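Side-chain contacts in exoribonuclease II, mitochondrial (Candida glabrata, PDB 6F3H), which acts as the 3'-to-5' exoribonuclease of the mitochondrial RNA degradosome and carries magnesium at its active site, altered here by the engineered substitution: residues I39-Q44 / T214-Y219; W142-I147 / S209-T214; K283-I288 / V342-Q347; D325-Q330 / R334-K339; A432-E437 / C476-L481. The protein carries 1 engineered substitution. All coordinates share one frame; numbering follows the deposited sequence.

How the contacts relate
The five contacts fall into two pairs and one outlier. Contact 1 and contact 2 share helix 212-226 and lie about 10 Å apart (centres): one face of the helix meets the antiparallel sheet holding strand 39-42, while its N-terminal turn meets helix 123-159. Next along the chain come contact 3 and contact 4, about 15 Å apart between centres; both use helix 334-343, and Tyr327 of contact 4 reaches Glu343 of contact 3. Contact 2 falls within the span of contact 1, and contact 4 within that of contact 3. Contact 5 follows last, at least 43 Å from the other centres. The first four are packing away from the magnesium site, joining helices, a sheet and a loop, whereas contact 5 belongs to the metal-holding RNB domain.

Contact 1 of 5, residues I39-Q44 / T214-Y219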
# COMPACT_ATOMS: atom_id res chain seq x y z
N ILE A 39 -15.53 -13.03 13.74
CA ILE A 39 -16.10 -11.96 14.54
C ILE A 39 -15.47 -10.64 14.12
O ILE A 39 -14.24 -10.52 14.05
CB ILE A 39 -15.94 -12.21 16.04
CG1 ILE A 39 -16.90 -13.34 16.46
CG2 ILE A 39 -16.23 -10.97 16.82
CD1 ILE A 39 -16.84 -13.68 17.94
N VAL A 40 -16.30 -9.66 13.76
CA VAL A 40 -15.82 -8.47 13.08
C VAL A 40 -16.27 -7.22 13.80
O VAL A 40 -17.27 -7.19 14.51
CB VAL A 40 -16.31 -8.41 11.63
CG1 VAL A 40 -15.70 -9.53 10.90
CG2 VAL A 40 -17.80 -8.52 11.64
N LEU A 41 -15.51 -6.17 13.56
CA LEU A 41 -15.94 -4.80 13.78
C LEU A 41 -16.17 -4.16 12.42
O LEU A 41 -15.34 -4.28 11.52
CB LEU A 41 -14.89 -4.01 14.54
CG LEU A 41 -15.11 -3.96 16.04
CD1 LEU A 41 -14.37 -2.75 16.52
CD2 LEU A 41 -16.60 -3.90 16.39
N LEU A 42 -17.31 -3.52 12.27
CA LEU A 42 -17.64 -2.85 11.03
C LEU A 42 -17.47 -1.34 11.16
O LEU A 42 -17.46 -0.78 12.25
CB LEU A 42 -19.06 -3.19 10.60
CG LEU A 42 -19.14 -4.45 9.76
CD1 LEU A 42 -18.20 -5.50 10.22
CD2 LEU A 42 -20.55 -4.98 9.76
N LYS A 43 -17.30 -0.68 10.01
CA LYS A 43 -17.27 0.78 9.97
C LYS A 43 -18.63 1.36 10.32
O LYS A 43 -18.72 2.48 10.83
CB LYS A 43 -16.83 1.26 8.60
CG LYS A 43 -15.34 1.20 8.39
CD LYS A 43 -14.99 1.44 6.93
CE LYS A 43 -13.53 1.06 6.63
NZ LYS A 43 -13.16 1.14 5.17
N GLN A 44 -19.70 0.61 10.04
CA GLN A 44 -21.02 0.99 10.50
C GLN A 44 -21.12 0.90 12.02
O GLN A 44 -21.45 1.88 12.69
CB GLN A 44 -22.08 0.11 9.83
CG GLN A 44 -22.06 0.09 8.28
CD GLN A 44 -20.81 -0.52 7.64
OE1 GLN A 44 -19.73 -0.54 8.23
NE2 GLN A 44 -20.96 -1.02 6.41
N THR A 214 -8.73 -8.11 24.73
CA THR A 214 -7.73 -7.04 24.79
C THR A 214 -7.57 -6.35 23.44
O THR A 214 -7.45 -5.13 23.36
CB THR A 214 -6.40 -7.57 25.30
OG1 THR A 214 -6.62 -8.26 26.53
CG2 THR A 214 -5.43 -6.45 25.56
N LEU A 215 -7.58 -7.13 22.36
CA LEU A 215 -7.48 -6.52 21.04
C LEU A 215 -8.59 -5.52 20.84
O LEU A 215 -8.35 -4.34 20.53
CB LEU A 215 -7.56 -7.61 19.97
CG LEU A 215 -7.94 -7.05 18.61
CD1 LEU A 215 -6.79 -6.28 18.02
CD2 LEU A 215 -8.37 -8.15 17.72
N LEU A 216 -9.82 -5.97 21.03
CA LEU A 216 -10.98 -5.12 20.83
C LEU A 216 -10.90 -3.89 21.71
O LEU A 216 -11.03 -2.76 21.23
CB LEU A 216 -12.22 -5.93 21.10
CG LEU A 216 -13.51 -5.33 20.63
CD1 LEU A 216 -13.26 -4.60 19.34
CD2 LEU A 216 -14.43 -6.48 20.40
N ALA A 217 -10.65 -4.08 23.00
CA ALA A 217 -10.57 -2.95 23.92
C ALA A 217 -9.48 -1.96 23.51
O ALA A 217 -9.67 -0.75 23.62
CB ALA A 217 -10.32 -3.44 25.35
N THR A 218 -8.34 -2.46 23.04
CA THR A 218 -7.27 -1.55 22.66
C THR A 218 -7.69 -0.70 21.48
O THR A 218 -7.45 0.51 21.46
CB THR A 218 -6.01 -2.33 22.30
OG1 THR A 218 -5.78 -3.37 23.26
CG2 THR A 218 -4.83 -1.44 22.31
N TYR A 219 -8.35 -1.32 20.51
CA TYR A 219 -8.87 -0.58 19.38
C TYR A 219 -9.76 0.55 19.85
O TYR A 219 -9.55 1.73 19.54
CB TYR A 219 -9.67 -1.52 18.49
CG TYR A 219 -10.33 -0.77 17.39
CD1 TYR A 219 -9.56 -0.17 16.43
CD2 TYR A 219 -11.71 -0.61 17.33
CE1 TYR A 219 -10.12 0.54 15.41
CE2 TYR A 219 -12.30 0.12 16.29
CZ TYR A 219 -11.48 0.70 15.33
OH TYR A 219 -11.99 1.43 14.27
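Leu41 is the residue that joins the sheet to the helix here: it contributes more buried surface than either of its partners, Leu216 and Tyr219, which stand one helical turn apart on helix 212-226. The leucine approaches with its CD1 methyl first. That single carbon lies 3.6 Å from CD1 of Leu216 and 3.5 Å from CD2 of Tyr219, and thus fills the angle between the two helix side chains. It is about as near to CE2 as to CD2 of Tyr219, meeting the ring obliquely along that one side. Both helix residues hold CG anti to the backbone N (chi1 -166° for Leu216, 174° for Tyr219), a shared setting that sends them out together toward the strand. Strand 39-42 is an inner strand of a five-stranded antiparallel sheet, flanked by 50-54 and 81-85, so the helix lies against the sheet in an alpha-on-beta layer. Tyr219 also touches Ile82 of the adjoining strand, and its hydroxyl is hydrogen-bonded to Arg223. With carbon meeting carbon between buried residues, the contact depends on shape and the exclusion of water, while the polar end of the tyrosine is satisfied by its own helix.

Contact 2 of 5, residues W142-I147 / S209-T214; sequences WTQLPI and SIDPTT
The carboxylate oxygen OD2 of Asp211, beside which Gln144 packs, is gripped by two groups: Thr214 OG1 donates to it across 2.8 Å, and Lys178 of helix 170-178 makes a salt bridge to it. The hydroxyl meets OD2 from above the carboxylate plane, 46° out of it. The other oxygen serves the backbone. Asp211 is the N-cap of helix 212-226, and its OD1 accepts from Thr213 N at 3.1 Å, again from well above the plane. Its CG is anti to the backbone N (chi1 167°), which turns the carboxylate back over the first helical turn, where it can reach Thr213 N and Thr214 OG1.

Against this cap comes Gln144 from helix 123-159, the residue with the most surface buried in the contact. Its chain is extended beyond CG and carries the amide up to the two threonine hydroxyls, crossing each side chain at about a right angle. The amide carbon CD of Gln144 is 3.9 Å from OG1 of Thr213, and it stands at the same separation from OG1 of Thr214, so the flat group faces the pair of hydroxyls. Thr213 is also packed against Phe137 and Phe140 of the long helix, which adds an apolar flank. The chemistry is that of a helix start shared with a neighbour: the acidic cap is probably stabilised by the partial positive charge of the helix end as well as by Lys178, and a neutral amide meets it without adding charge.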
# COMPACT_ATOMS: atom_id res chain seq x y z
N TRP A 142 -15.46 -4.74 27.47
CA TRP A 142 -15.77 -3.50 28.19
C TRP A 142 -15.08 -3.45 29.56
O TRP A 142 -14.65 -2.38 30.01
CB TRP A 142 -17.29 -3.34 28.36
CG TRP A 142 -18.08 -2.77 27.17
CD1 TRP A 142 -17.58 -2.12 26.07
CD2 TRP A 142 -19.51 -2.80 27.00
NE1 TRP A 142 -18.61 -1.77 25.22
CE2 TRP A 142 -19.80 -2.17 25.76
CE3 TRP A 142 -20.57 -3.31 27.77
CZ2 TRP A 142 -21.11 -2.04 25.28
CZ3 TRP A 142 -21.86 -3.18 27.29
CH2 TRP A 142 -22.12 -2.55 26.05
N THR A 143 -15.03 -4.58 30.26
CA THR A 143 -14.47 -4.57 31.61
C THR A 143 -13.04 -4.06 31.63
O THR A 143 -12.64 -3.34 32.56
CB THR A 143 -14.53 -5.98 32.21
OG1 THR A 143 -15.79 -6.58 31.91
CG2 THR A 143 -14.35 -5.92 33.71
N GLN A 144 -12.26 -4.41 30.61
CA GLN A 144 -10.86 -4.04 30.52
C GLN A 144 -10.68 -2.59 30.14
O GLN A 144 -9.64 -1.99 30.44
CB GLN A 144 -10.16 -4.89 29.47
CG GLN A 144 -9.81 -6.29 29.91
CD GLN A 144 -9.69 -7.23 28.74
OE1 GLN A 144 -10.60 -7.31 27.91
NE2 GLN A 144 -8.58 -7.94 28.65
N LEU A 145 -11.67 -2.02 29.46
CA LEU A 145 -11.49 -0.75 28.76
C LEU A 145 -11.05 0.38 29.68
O LEU A 145 -10.04 1.03 29.37
CB LEU A 145 -12.78 -0.43 28.00
CG LEU A 145 -13.00 0.91 27.30
CD1 LEU A 145 -11.78 1.29 26.52
CD2 LEU A 145 -14.23 0.89 26.41
N PRO A 146 -11.69 0.65 30.83
CA PRO A 146 -11.18 1.75 31.66
C PRO A 146 -9.75 1.51 32.09
O PRO A 146 -8.99 2.47 32.28
CB PRO A 146 -12.13 1.79 32.85
CG PRO A 146 -13.29 1.00 32.46
CD PRO A 146 -12.89 0.04 31.42
N ILE A 147 -9.35 0.24 32.24
CA ILE A 147 -7.97 -0.07 32.57
C ILE A 147 -7.07 0.14 31.37
O ILE A 147 -5.94 0.63 31.49
CB ILE A 147 -7.85 -1.52 33.08
CG1 ILE A 147 -8.84 -1.80 34.22
CG2 ILE A 147 -6.44 -1.77 33.48
CD1 ILE A 147 -10.13 -2.47 33.80
N SER A 209 0.89 -15.16 20.20
CA SER A 209 -0.56 -15.22 20.19
C SER A 209 -1.17 -13.97 20.81
O SER A 209 -0.54 -13.26 21.61
CB SER A 209 -1.07 -16.44 20.94
OG SER A 209 -0.55 -17.63 20.39
N ILE A 210 -2.43 -13.71 20.46
CA ILE A 210 -3.11 -12.46 20.76
C ILE A 210 -4.46 -12.76 21.40
O ILE A 210 -5.19 -13.65 20.95
CB ILE A 210 -3.27 -11.62 19.48
CG1 ILE A 210 -1.95 -10.97 19.08
CG2 ILE A 210 -4.30 -10.55 19.67
CD1 ILE A 210 -1.40 -10.02 20.12
N ASP A 211 -4.82 -11.98 22.45
CA ASP A 211 -6.11 -12.11 23.15
C ASP A 211 -7.17 -11.23 22.49
O ASP A 211 -7.04 -10.00 22.52
CB ASP A 211 -5.98 -11.75 24.62
CG ASP A 211 -7.34 -11.57 25.34
OD1 ASP A 211 -8.38 -12.11 24.88
OD2 ASP A 211 -7.36 -10.91 26.40
N PRO A 212 -8.24 -11.81 21.96
CA PRO A 212 -9.21 -10.99 21.22
C PRO A 212 -9.84 -9.87 22.03
O PRO A 212 -9.98 -8.77 21.50
CB PRO A 212 -10.24 -12.02 20.75
CG PRO A 212 -9.99 -13.22 21.59
CD PRO A 212 -8.58 -13.23 21.95
N THR A 213 -10.20 -10.10 23.31
CA THR A 213 -10.88 -9.05 24.05
C THR A 213 -9.95 -7.86 24.26
O THR A 213 -10.34 -6.71 24.02
CB THR A 213 -11.45 -9.56 25.38
OG1 THR A 213 -10.41 -10.08 26.20
CG2 THR A 213 -12.53 -10.62 25.14
N THR A 214 -8.73 -8.11 24.73
CA THR A 214 -7.73 -7.04 24.79
C THR A 214 -7.57 -6.35 23.44
O THR A 214 -7.45 -5.13 23.36
CB THR A 214 -6.40 -7.57 25.30
OG1 THR A 214 -6.62 -8.26 26.53
CG2 THR A 214 -5.43 -6.45 25.56

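Contact 3 of 5, residues K283-I288 / V342-Q347; sequences KDYHSI and VEISPQ
Two helix ends meet where helix 285-291 begins and helix 334-343 finishes, with Tyr285 and Ile288 of the one facing Glu343 in the last turn of the other and Ile344 just beyond it. Asp284 is the N-cap of the first helix, its OD1 accepting from Ser287 N at 3.3 Å, directly after a Schellman motif at Lys283 that closes the preceding helix. The Tyr285 ring fills the gap between the ends and has a carbonyl oxygen over each face: Glu343 O lies 3.8 Å above its centre, and Lys283 O lies over the opposite face, nearer the rim. Obliquely to the ring, CG2 of Ile344 comes within 3.8 Å of Tyr285 CD1 and 4.0 Å of Ile288 CD1. CG2 is anti to the carbonyl carbon of Ile344, a rotation that directs it between the two partners. The Glu343 chain, extended, runs up to the phenol tip, where its OE2 is 3.1 Å from Tyr285 OH and the carboxylate stands nearly upright to the ring, at 81°. Its OE1 takes a hydrogen bond from Tyr327. Lys283 NZ stays 4.6 Å from Glu343 OE2, beyond a salt bridge, yet may still help to keep this glutamate charged while the isoleucines supply the apolar packing.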
# COMPACT_ATOMS: atom_id res chain seq x y z
N LYS A 283 -10.25 41.04 3.24
CA LYS A 283 -9.18 40.63 2.34
C LYS A 283 -7.81 41.13 2.78
O LYS A 283 -6.91 41.28 1.95
CB LYS A 283 -9.47 41.06 0.90
CG LYS A 283 -10.86 40.71 0.39
CD LYS A 283 -10.70 39.73 -0.75
CE LYS A 283 -11.90 39.67 -1.68
NZ LYS A 283 -12.33 38.24 -1.95
N ASP A 284 -7.60 41.36 4.07
CA ASP A 284 -6.26 41.74 4.51
C ASP A 284 -5.52 40.47 4.94
O ASP A 284 -5.52 40.06 6.09
CB ASP A 284 -6.29 42.75 5.65
CG ASP A 284 -4.93 42.89 6.36
OD1 ASP A 284 -3.89 42.52 5.77
OD2 ASP A 284 -4.90 43.43 7.50
N TYR A 285 -4.88 39.87 3.96
CA TYR A 285 -4.19 38.62 4.20
C TYR A 285 -2.88 38.84 4.92
O TYR A 285 -2.33 37.90 5.48
CB TYR A 285 -4.01 37.91 2.86
CG TYR A 285 -5.35 37.75 2.16
CD1 TYR A 285 -6.44 37.22 2.84
CD2 TYR A 285 -5.53 38.17 0.86
CE1 TYR A 285 -7.67 37.09 2.22
CE2 TYR A 285 -6.75 38.04 0.23
CZ TYR A 285 -7.82 37.50 0.91
OH TYR A 285 -9.04 37.37 0.30
N HIS A 286 -2.41 40.08 4.95
CA HIS A 286 -1.12 40.36 5.57
C HIS A 286 -1.13 40.10 7.08
O HIS A 286 -0.24 39.42 7.60
CB HIS A 286 -0.76 41.80 5.23
CG HIS A 286 0.41 42.31 5.99
ND1 HIS A 286 0.27 43.00 7.16
CD2 HIS A 286 1.74 42.20 5.75
CE1 HIS A 286 1.47 43.31 7.62
NE2 HIS A 286 2.38 42.83 6.78
N SER A 287 -2.12 40.62 7.79
CA SER A 287 -2.12 40.47 9.24
C SER A 287 -2.26 39.02 9.63
O SER A 287 -1.59 38.54 10.57
CB SER A 287 -3.25 41.28 9.86
OG SER A 287 -3.37 42.54 9.23
N ILE A 288 -3.10 38.29 8.90
CA ILE A 288 -3.28 36.86 9.13
C ILE A 288 -1.94 36.20 9.29
O ILE A 288 -1.72 35.39 10.20
CB ILE A 288 -4.07 36.28 7.95
CG1 ILE A 288 -5.50 36.85 7.97
CG2 ILE A 288 -3.97 34.79 7.95
CD1 ILE A 288 -6.34 36.49 6.78
N VAL A 342 -5.30 28.26 0.68
CA VAL A 342 -4.69 28.82 -0.51
C VAL A 342 -4.91 30.31 -0.55
O VAL A 342 -4.01 31.09 -0.87
CB VAL A 342 -5.27 28.15 -1.77
CG1 VAL A 342 -5.19 29.07 -2.97
CG2 VAL A 342 -4.60 26.82 -2.05
N GLU A 343 -6.09 30.74 -0.17
CA GLU A 343 -6.44 32.14 -0.32
C GLU A 343 -5.66 33.02 0.63
O GLU A 343 -5.48 34.21 0.37
CB GLU A 343 -7.93 32.28 -0.10
CG GLU A 343 -8.42 33.63 -0.38
CD GLU A 343 -9.92 33.68 -0.31
OE1 GLU A 343 -10.55 32.72 -0.81
OE2 GLU A 343 -10.46 34.66 0.24
N ILE A 344 -5.21 32.48 1.75
CA ILE A 344 -4.56 33.27 2.78
C ILE A 344 -3.07 32.95 2.89
O ILE A 344 -2.46 33.25 3.91
CB ILE A 344 -5.25 33.06 4.12
CG1 ILE A 344 -5.21 31.57 4.43
CG2 ILE A 344 -6.67 33.57 4.04
CD1 ILE A 344 -5.40 31.25 5.87
N SER A 345 -2.47 32.40 1.84
CA SER A 345 -1.06 32.01 1.79
C SER A 345 -0.44 32.56 0.51
O SER A 345 -1.15 32.84 -0.46
CB SER A 345 -0.90 30.48 1.84
OG SER A 345 -1.59 29.90 2.93
N PRO A 346 0.88 32.75 0.48
CA PRO A 346 1.46 33.51 -0.62
C PRO A 346 1.35 32.73 -1.91
O PRO A 346 1.39 31.49 -1.91
CB PRO A 346 2.93 33.70 -0.21
CG PRO A 346 3.00 33.31 1.22
CD PRO A 346 1.92 32.30 1.43
N GLN A 347 1.16 33.47 -3.01
CA GLN A 347 0.87 32.92 -4.32
C GLN A 347 1.77 31.74 -4.67
O GLN A 347 2.98 31.89 -4.82
CB GLN A 347 0.97 34.01 -5.39

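Contact 4 of 5, residues D325-Q330 / R334-K339; sequences DMYRDQ and RSLCGK
Tyr327 meets helix 334-343 along the length of its ring. From CB, the ring leaves anti to the carbonyl carbon (chi1 -61°) and runs past Leu336, the two side chains pointing in opposite senses. CD1 of the tyrosine is the first atom to touch, 4.1 Å from Leu336 CG. One step farther, Tyr327 CE1 is equally distant, 4.2 Å, from CB and CE of Lys339, whose chain bends at chi3, with CE returning to the ring. At the tip, Tyr327 OH lies 3.7 Å from the backbone C of Lys339 and finds its polar partner one helical turn on, in Glu343. Tyr327 belongs to a loop between helices 311-322 and 334-343 that folds through two overlapping type I beta turns, Asp325 to Arg328 and Tyr327 to Gln330, bringing Tyr327 and Gln330 to bear on the same leucine. Leu336 also packs on Phe321 of the helix before the loop. Gln330 places its CB 4.1 Å from Leu336 CD2, crossing it at about a right angle. Its amide turns back to the loop: NE2 donates to Met326 O at 2.6 Å, with the acceptor lying close to the amide plane and an N-H...O angle of 133°.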
# COMPACT_ATOMS: atom_id res chain seq x y z
N ASP A 325 -17.85 35.26 4.66
CA ASP A 325 -18.98 35.45 3.75
C ASP A 325 -19.02 34.39 2.67
O ASP A 325 -20.02 33.69 2.50
CB ASP A 325 -18.90 36.82 3.10
CG ASP A 325 -18.96 37.92 4.10
OD1 ASP A 325 -18.08 37.97 4.97
OD2 ASP A 325 -19.90 38.73 4.02
N MSE A 326 -17.95 34.28 1.91
CA MSE A 326 -17.93 33.39 0.77
C MSE A 326 -18.24 31.97 1.17
O MSE A 326 -18.98 31.27 0.50
CB MSE A 326 -16.58 33.45 0.13
CG MSE A 326 -16.22 34.84 -0.27
SE MSE A 326 -14.46 34.73 -1.01
CE MSE A 326 -13.47 35.16 0.61
N TYR A 327 -17.64 31.55 2.28
CA TYR A 327 -17.64 30.16 2.68
C TYR A 327 -18.75 29.83 3.64
O TYR A 327 -18.76 28.73 4.19
CB TYR A 327 -16.31 29.82 3.34
CG TYR A 327 -15.13 30.01 2.44
CD1 TYR A 327 -14.87 29.14 1.40
CD2 TYR A 327 -14.27 31.09 2.60
CE1 TYR A 327 -13.78 29.31 0.56
CE2 TYR A 327 -13.17 31.27 1.77
CZ TYR A 327 -12.93 30.38 0.75
OH TYR A 327 -11.85 30.55 -0.08
N ARG A 328 -19.68 30.74 3.85
CA ARG A 328 -20.47 30.67 5.07
C ARG A 328 -21.45 29.50 5.06
O ARG A 328 -21.59 28.82 6.09
CB ARG A 328 -21.20 31.99 5.27
CG ARG A 328 -22.11 32.00 6.47
CD ARG A 328 -22.73 33.37 6.75
NE ARG A 328 -21.77 34.43 7.04
CZ ARG A 328 -21.53 35.45 6.23
NH1 ARG A 328 -22.15 35.54 5.06
NH2 ARG A 328 -20.65 36.38 6.58
N ASP A 329 -22.09 29.21 3.94
CA ASP A 329 -23.19 28.25 3.91
C ASP A 329 -22.78 26.84 3.49
O ASP A 329 -23.66 25.99 3.33
CB ASP A 329 -24.31 28.75 3.01
N GLN A 330 -21.48 26.57 3.29
CA GLN A 330 -21.01 25.40 2.55
C GLN A 330 -20.45 24.31 3.46
O GLN A 330 -19.87 24.59 4.51
CB GLN A 330 -19.94 25.84 1.58
CG GLN A 330 -20.19 27.25 1.10
CD GLN A 330 -19.45 27.56 -0.17
OE1 GLN A 330 -19.16 26.67 -0.97
NE2 GLN A 330 -19.16 28.85 -0.38
N ARG A 334 -12.29 19.16 3.22
CA ARG A 334 -10.88 19.47 3.10
C ARG A 334 -10.65 20.43 1.95
O ARG A 334 -9.86 21.37 2.08
CB ARG A 334 -10.09 18.20 2.87
CG ARG A 334 -10.58 17.02 3.68
CD ARG A 334 -9.52 16.49 4.59
NE ARG A 334 -8.42 15.95 3.82
CZ ARG A 334 -8.34 14.67 3.47
NH1 ARG A 334 -9.30 13.83 3.83
NH2 ARG A 334 -7.29 14.25 2.74
N SER A 335 -11.32 20.19 0.82
CA SER A 335 -11.23 21.10 -0.32
C SER A 335 -11.51 22.51 0.10
O SER A 335 -10.90 23.47 -0.40
CB SER A 335 -12.22 20.70 -1.40
OG SER A 335 -11.80 19.49 -1.98
N LEU A 336 -12.45 22.66 1.01
CA LEU A 336 -12.85 23.99 1.42
C LEU A 336 -11.78 24.60 2.31
O LEU A 336 -11.43 25.77 2.16
CB LEU A 336 -14.19 23.89 2.11
CG LEU A 336 -15.06 25.13 1.98
CD1 LEU A 336 -15.61 25.12 0.60
CD2 LEU A 336 -16.14 25.06 3.01
N CYS A 337 -11.17 23.79 3.17
CA CYS A 337 -10.01 24.27 3.92
C CYS A 337 -8.86 24.58 2.99
O CYS A 337 -8.09 25.51 3.23
CB CYS A 337 -9.57 23.25 4.94
SG CYS A 337 -10.74 23.03 6.25
N GLY A 338 -8.72 23.79 1.92
CA GLY A 338 -7.69 24.06 0.95
C GLY A 338 -7.90 25.38 0.25
O GLY A 338 -7.00 26.21 0.19
N LYS A 339 -9.11 25.60 -0.27
CA LYS A 339 -9.42 26.87 -0.93
C LYS A 339 -9.09 28.04 -0.04
O LYS A 339 -8.43 28.99 -0.45
CB LYS A 339 -10.90 26.94 -1.30
CG LYS A 339 -11.37 25.88 -2.27
CD LYS A 339 -12.70 26.29 -2.87
CE LYS A 339 -12.69 27.78 -3.19
NZ LYS A 339 -13.74 28.17 -4.17

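Contact 5 of 5, residues A432-E437 / C476-L481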
# COMPACT_ATOMS: atom_id res chain seq x y z
N ALA A 432 22.19 -4.87 -1.50
CA ALA A 432 22.54 -5.56 -0.26
C ALA A 432 24.04 -5.52 -0.00
O ALA A 432 24.48 -5.54 1.15
CB ALA A 432 22.02 -7.00 -0.30
N GLY A 433 24.85 -5.43 -1.06
CA GLY A 433 26.29 -5.46 -0.89
C GLY A 433 26.89 -4.26 -0.19
O GLY A 433 27.95 -4.37 0.42
N LEU A 434 26.24 -3.10 -0.26
CA LEU A 434 26.89 -1.89 0.26
C LEU A 434 26.90 -1.80 1.78
O LEU A 434 27.41 -0.81 2.33
CB LEU A 434 26.25 -0.63 -0.35
CG LEU A 434 26.23 -0.65 -1.89
CD1 LEU A 434 24.90 -1.08 -2.36
CD2 LEU A 434 26.53 0.68 -2.54
N PHE A 435 26.40 -2.83 2.46
CA PHE A 435 26.24 -2.81 3.90
C PHE A 435 27.02 -3.93 4.58
O PHE A 435 26.93 -5.09 4.16
CB PHE A 435 24.76 -2.96 4.27
CG PHE A 435 23.91 -1.86 3.75
CD1 PHE A 435 24.02 -0.57 4.26
CD2 PHE A 435 22.99 -2.09 2.76
CE1 PHE A 435 23.23 0.45 3.78
CE2 PHE A 435 22.19 -1.06 2.28
CZ PHE A 435 22.32 0.21 2.79
N PRO A 436 27.69 -3.63 5.69
CA PRO A 436 28.40 -4.68 6.45
C PRO A 436 27.53 -5.87 6.80
O PRO A 436 28.05 -6.98 6.97
CB PRO A 436 28.87 -3.93 7.70
CG PRO A 436 29.10 -2.54 7.19
CD PRO A 436 28.00 -2.29 6.20
N GLU A 437 26.22 -5.69 6.89
CA GLU A 437 25.36 -6.80 7.27
C GLU A 437 25.33 -7.90 6.23
O GLU A 437 24.88 -9.00 6.54
CB GLU A 437 23.94 -6.32 7.54
CG GLU A 437 23.72 -5.72 8.94
CD GLU A 437 24.11 -4.25 9.06
OE1 GLU A 437 23.99 -3.68 10.17
OE2 GLU A 437 24.57 -3.67 8.05
N CYS A 476 22.29 4.73 -4.46
CA CYS A 476 21.54 4.43 -5.68
C CYS A 476 22.43 4.56 -6.91
O CYS A 476 22.35 3.74 -7.83
CB CYS A 476 20.31 5.34 -5.79
SG CYS A 476 18.91 5.00 -4.64
N ASN A 477 23.26 5.59 -6.95
CA ASN A 477 24.17 5.78 -8.07
C ASN A 477 25.12 4.60 -8.20
O ASN A 477 25.39 4.14 -9.32
CB ASN A 477 24.94 7.07 -7.86
CG ASN A 477 24.15 8.27 -8.29
OD1 ASN A 477 23.34 8.18 -9.22
ND2 ASN A 477 24.32 9.39 -7.59
N ARG A 478 25.62 4.10 -7.07
CA ARG A 478 26.56 2.99 -7.11
C ARG A 478 25.88 1.71 -7.53
O ARG A 478 26.36 0.99 -8.41
CB ARG A 478 27.24 2.78 -5.76
CG ARG A 478 27.92 1.44 -5.73
CD ARG A 478 29.14 1.39 -4.85
NE ARG A 478 29.83 0.12 -5.08
CZ ARG A 478 31.15 -0.02 -5.23
NH1 ARG A 478 31.94 1.04 -5.17
NH2 ARG A 478 31.67 -1.23 -5.44
N ALA A 479 24.75 1.41 -6.93
CA ALA A 479 24.15 0.11 -7.14
C ALA A 479 23.37 0.00 -8.44
O ALA A 479 23.12 -1.12 -8.91
CB ALA A 479 23.23 -0.21 -5.95
N ASP A 480 23.04 1.13 -9.06
CA ASP A 480 22.20 1.16 -10.25
C ASP A 480 22.83 0.41 -11.41
O ASP A 480 24.03 0.53 -11.69
CB ASP A 480 21.94 2.61 -10.68
CG ASP A 480 20.55 3.08 -10.33
OD1 ASP A 480 19.61 2.29 -10.53
OD2 ASP A 480 20.38 4.23 -9.88
N LEU A 481 22.00 -0.35 -12.12
CA LEU A 481 22.44 -0.93 -13.37
C LEU A 481 22.36 0.10 -14.48
O LEU A 481 21.93 1.25 -14.29
CB LEU A 481 21.59 -2.14 -13.75
CG LEU A 481 21.51 -3.32 -12.80
CD1 LEU A 481 21.27 -4.56 -13.62
CD2 LEU A 481 22.77 -3.47 -11.98
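A short 3-10 segment, 432-434, faces the C-terminal turn of helix 473-479, with Leu434 CA and Ala479 CA 8.1 Å apart as the nearest CA pair. Leu434 spans that interval with both methyls. Its CD2 lies against the aliphatic shaft of Arg478, 3.6 Å from that residue's CD and as near to its CG, with CB only slightly farther off. Its CD1 takes the other helix residue, standing 4.1 Å from Ala479 CB. The fork of the leucine is therefore divided between neighbouring positions of one helix turn. Arg478 can offer its methylenes in this way because CG is anti to the backbone N (chi1 166°) and the chain stays extended as far as NE. Its guanidinium makes a salt bridge to Glu489 on strand 488-499, while Leu434 is further packed on Pro381. Both segments belong to the RNB domain, and the side chain of Ala479 is about 12 Å from that of Asp410, a magnesium ligand, so the packing lies near the metal site but not in it. The arginine thus plays two parts, its hydrocarbon stem covering a buried leucine and its charged end tied to an acid on a neighbouring strand.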